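Local structure of putative beta-glucosidase (5WAB) at residues A[193-198]-A[282-287]. The protein hydrolyses beta-glucosidic linkages as a glycoside hydrolase of family 3, and may also release terminal arabinopyranosyl units from ginsenosides. Numbering follows the deposited sequence.
Sequences PWTIMC and VDLVNK
Trp194 and Leu284 mark the closest backbone approach, 6.6 Å between their CA atoms, where the residues leading into strand 195-198 meet the helix of 282-287. No hydrogen bond joins the two segments; the contact is van der Waals and CH-pi, and the backbone O of Lys287 comes 3.5 Å from Trp194 CZ3. Lys287 lays its methylenes over one face of the Trp194 indole: its CD stands 3.8 Å from the centroid of the five-membered ring and only 7° off the ring normal, a CH-pi contact. Beyond CG the lysine chain is fully extended, which keeps CB near CE3, toward the periphery of the six-membered ring, while CD reaches the pyrrole part. A long aliphatic stem with a charged end suits this partly exposed place.

The strand belongs to the parallel sheet of the TIM-barrel-like N-terminal domain of family 3, and helix 271-292 passes by the strand's N-terminal end. Leu284, CG anti to its backbone N (chi1 176°), sets CD1 3.9 Å from Trp194 CB and CD2 3.7 Å from Thr195 OG1. That hydroxyl, beside the leucine methyls, finds a polar partner in a weak hydrogen bond to Trp194 O. An alanine replacing Trp194 would probably leave the lysine methylenes without their aromatic platform and their chain freer to turn.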
ATOM      1  N   PRO A 193      -2.766  -1.591 -15.934  1.00 20.78           N
ATOM      2  CA  PRO A 193      -1.632  -2.493 -15.739  1.00 19.63           C
ATOM      3  C   PRO A 193      -1.657  -3.580 -16.797  1.00 18.41           C
ATOM      4  O   PRO A 193      -2.696  -4.184 -17.071  1.00 19.23           O
ATOM      5  CB  PRO A 193      -1.859  -3.055 -14.330  1.00 18.94           C
ATOM      6  CG  PRO A 193      -2.919  -2.184 -13.713  1.00 18.10           C
ATOM      7  CD  PRO A 193      -3.748  -1.686 -14.844  1.00 18.43           C
ATOM      8  N   TRP A 194      -0.502  -3.816 -17.407  1.00 17.98           N
ATOM      9  CA  TRP A 194      -0.467  -4.806 -18.469  1.00 19.33           C
ATOM     10  C   TRP A 194      -0.694  -6.215 -17.932  1.00 19.40           C
ATOM     11  O   TRP A 194      -1.003  -7.119 -18.714  1.00 21.24           O
ATOM     12  CB  TRP A 194       0.856  -4.678 -19.242  1.00 18.15           C
ATOM     13  CG  TRP A 194       1.016  -3.312 -19.887  1.00 17.32           C
ATOM     14  CD1 TRP A 194       0.048  -2.352 -20.024  1.00 16.67           C
ATOM     15  CD2 TRP A 194       2.204  -2.760 -20.480  1.00 19.44           C
ATOM     16  NE1 TRP A 194       0.557  -1.242 -20.656  1.00 17.09           N
ATOM     17  CE2 TRP A 194       1.877  -1.467 -20.950  1.00 18.96           C
ATOM     18  CE3 TRP A 194       3.508  -3.233 -20.663  1.00 17.21           C
ATOM     19  CZ2 TRP A 194       2.808  -0.645 -21.589  1.00 17.72           C
ATOM     20  CZ3 TRP A 194       4.425  -2.421 -21.297  1.00 17.92           C
ATOM     21  CH2 TRP A 194       4.074  -1.139 -21.749  1.00 18.06           C
ATOM     22  N   THR A 195      -0.598  -6.400 -16.618  1.00 19.31           N
ATOM     23  CA  THR A 195      -0.714  -7.706 -15.988  1.00 20.48           C
ATOM     24  C   THR A 195      -1.327  -7.523 -14.601  1.00 19.58           C
ATOM     25  O   THR A 195      -1.083  -6.512 -13.932  1.00 19.06           O
ATOM     26  CB  THR A 195       0.663  -8.386 -15.916  1.00 23.21           C
ATOM     27  OG1 THR A 195       1.066  -8.778 -17.236  1.00 25.55           O
ATOM     28  CG2 THR A 195       0.634  -9.611 -15.035  1.00 26.32           C
ATOM     29  N   ILE A 196      -2.163  -8.478 -14.201  1.00 17.27           N
ATOM     30  CA  ILE A 196      -2.723  -8.541 -12.857  1.00 14.44           C
ATOM     31  C   ILE A 196      -2.469  -9.940 -12.317  1.00 15.75           C
ATOM     32  O   ILE A 196      -2.569 -10.923 -13.057  1.00 14.81           O
ATOM     33  CB  ILE A 196      -4.231  -8.218 -12.858  1.00 14.91           C
ATOM     34  CG1 ILE A 196      -4.452  -6.726 -13.111  1.00 14.69           C
ATOM     35  CG2 ILE A 196      -4.889  -8.649 -11.543  1.00 15.21           C
ATOM     36  CD1 ILE A 196      -5.893  -6.312 -13.029  1.00 12.63           C
ATOM     37  N   MET A 197      -2.116 -10.034 -11.035  1.00 15.95           N
ATOM     38  CA  MET A 197      -1.924 -11.316 -10.367  1.00 16.26           C
ATOM     39  C   MET A 197      -3.087 -11.568  -9.419  1.00 17.24           C
ATOM     40  O   MET A 197      -3.364 -10.744  -8.541  1.00 17.75           O
ATOM     41  CB  MET A 197      -0.610 -11.354  -9.591  1.00 15.08           C
ATOM     42  CG  MET A 197      -0.370 -12.690  -8.894  1.00 17.67           C
ATOM     43  SD  MET A 197       1.225 -12.801  -8.062  1.00 20.71           S
ATOM     44  CE  MET A 197       2.295 -12.034  -9.277  1.00 20.42           C
ATOM     45  N   CYS A 198      -3.753 -12.703  -9.587  1.00 18.91           N
ATOM     46  CA  CYS A 198      -4.834 -13.061  -8.689  1.00 20.13           C
ATOM     47  C   CYS A 198      -4.265 -13.641  -7.397  1.00 20.58           C
ATOM     48  O   CYS A 198      -3.108 -14.064  -7.332  1.00 21.56           O
ATOM     49  CB  CYS A 198      -5.777 -14.069  -9.348  1.00 21.73           C
ATOM     50  SG  CYS A 198      -5.208 -15.783  -9.240  1.00 24.11           S
ATOM     51  N   VAL A 282      -0.178 -12.610 -26.385  1.00 20.73           N
ATOM     52  CA  VAL A 282       0.539 -12.035 -27.519  1.00 21.43           C
ATOM     53  C   VAL A 282       0.620 -10.521 -27.379  1.00 22.35           C
ATOM     54  O   VAL A 282       1.674  -9.919 -27.614  1.00 25.49           O
ATOM     55  CB  VAL A 282      -0.130 -12.443 -28.846  1.00 22.98           C
ATOM     56  CG1 VAL A 282       0.587 -11.801 -30.022  1.00 23.46           C
ATOM     57  CG2 VAL A 282      -0.143 -13.950 -28.998  1.00 23.30           C
ATOM     58  N   ASP A 283      -0.486  -9.884 -26.977  1.00 22.72           N
ATOM     59  CA  ASP A 283      -0.493  -8.433 -26.799  1.00 23.84           C
ATOM     60  C   ASP A 283       0.492  -7.996 -25.726  1.00 23.96           C
ATOM     61  O   ASP A 283       1.121  -6.939 -25.851  1.00 24.70           O
ATOM     62  CB  ASP A 283      -1.898  -7.945 -26.438  1.00 23.68           C
ATOM     63  CG  ASP A 283      -2.876  -8.073 -27.583  1.00 24.36           C
ATOM     64  OD1 ASP A 283      -2.437  -8.043 -28.747  1.00 26.46           O
ATOM     65  OD2 ASP A 283      -4.087  -8.202 -27.315  1.00 25.48           O
ATOM     66  N   LEU A 284       0.630  -8.788 -24.660  1.00 22.08           N
ATOM     67  CA  LEU A 284       1.603  -8.468 -23.619  1.00 19.58           C
ATOM     68  C   LEU A 284       3.017  -8.444 -24.182  1.00 18.89           C
ATOM     69  O   LEU A 284       3.802  -7.536 -23.888  1.00 20.73           O
ATOM     70  CB  LEU A 284       1.502  -9.467 -22.471  1.00 18.86           C
ATOM     71  CG  LEU A 284       2.554  -9.248 -21.384  1.00 17.43           C
ATOM     72  CD1 LEU A 284       2.416  -7.860 -20.774  1.00 17.70           C
ATOM     73  CD2 LEU A 284       2.452 -10.327 -20.334  1.00 14.48           C
ATOM     74  N   VAL A 285       3.368  -9.450 -24.983  1.00 19.76           N
ATOM     75  CA  VAL A 285       4.688  -9.471 -25.607  1.00 19.18           C
ATOM     76  C   VAL A 285       4.874  -8.249 -26.496  1.00 19.56           C
ATOM     77  O   VAL A 285       5.924  -7.596 -26.464  1.00 20.81           O
ATOM     78  CB  VAL A 285       4.890 -10.786 -26.385  1.00 19.02           C
ATOM     79  CG1 VAL A 285       6.107 -10.693 -27.292  1.00 17.12           C
ATOM     80  CG2 VAL A 285       5.057 -11.953 -25.413  1.00 16.38           C
ATOM     81  N   ASN A 286       3.847  -7.897 -27.275  1.00 19.21           N
ATOM     82  CA  ASN A 286       3.959  -6.739 -28.159  1.00 20.49           C
ATOM     83  C   ASN A 286       4.054  -5.436 -27.368  1.00 23.18           C
ATOM     84  O   ASN A 286       4.756  -4.506 -27.783  1.00 21.98           O
ATOM     85  CB  ASN A 286       2.788  -6.716 -29.139  1.00 19.38           C
ATOM     86  CG  ASN A 286       2.884  -7.827 -30.182  1.00 19.47           C
ATOM     87  OD1 ASN A 286       3.980  -8.247 -30.549  1.00 20.21           O
ATOM     88  ND2 ASN A 286       1.740  -8.310 -30.656  1.00 18.50           N
ATOM     89  N   LYS A 287       3.346  -5.341 -26.234  1.00 24.21           N
ATOM     90  CA  LYS A 287       3.438  -4.141 -25.406  1.00 23.92           C
ATOM     91  C   LYS A 287       4.833  -3.965 -24.817  1.00 25.16           C
ATOM     92  O   LYS A 287       5.299  -2.831 -24.657  1.00 25.78           O
ATOM     93  CB  LYS A 287       2.407  -4.193 -24.276  1.00 24.24           C
ATOM     94  CG  LYS A 287       0.967  -4.004 -24.716  1.00 25.83           C
ATOM     95  CD  LYS A 287       0.019  -4.112 -23.532  1.00 25.86           C
ATOM     96  CE  LYS A 287      -1.436  -4.060 -23.983  1.00 26.53           C
ATOM     97  NZ  LYS A 287      -2.389  -4.197 -22.836  1.00 27.63           N
TER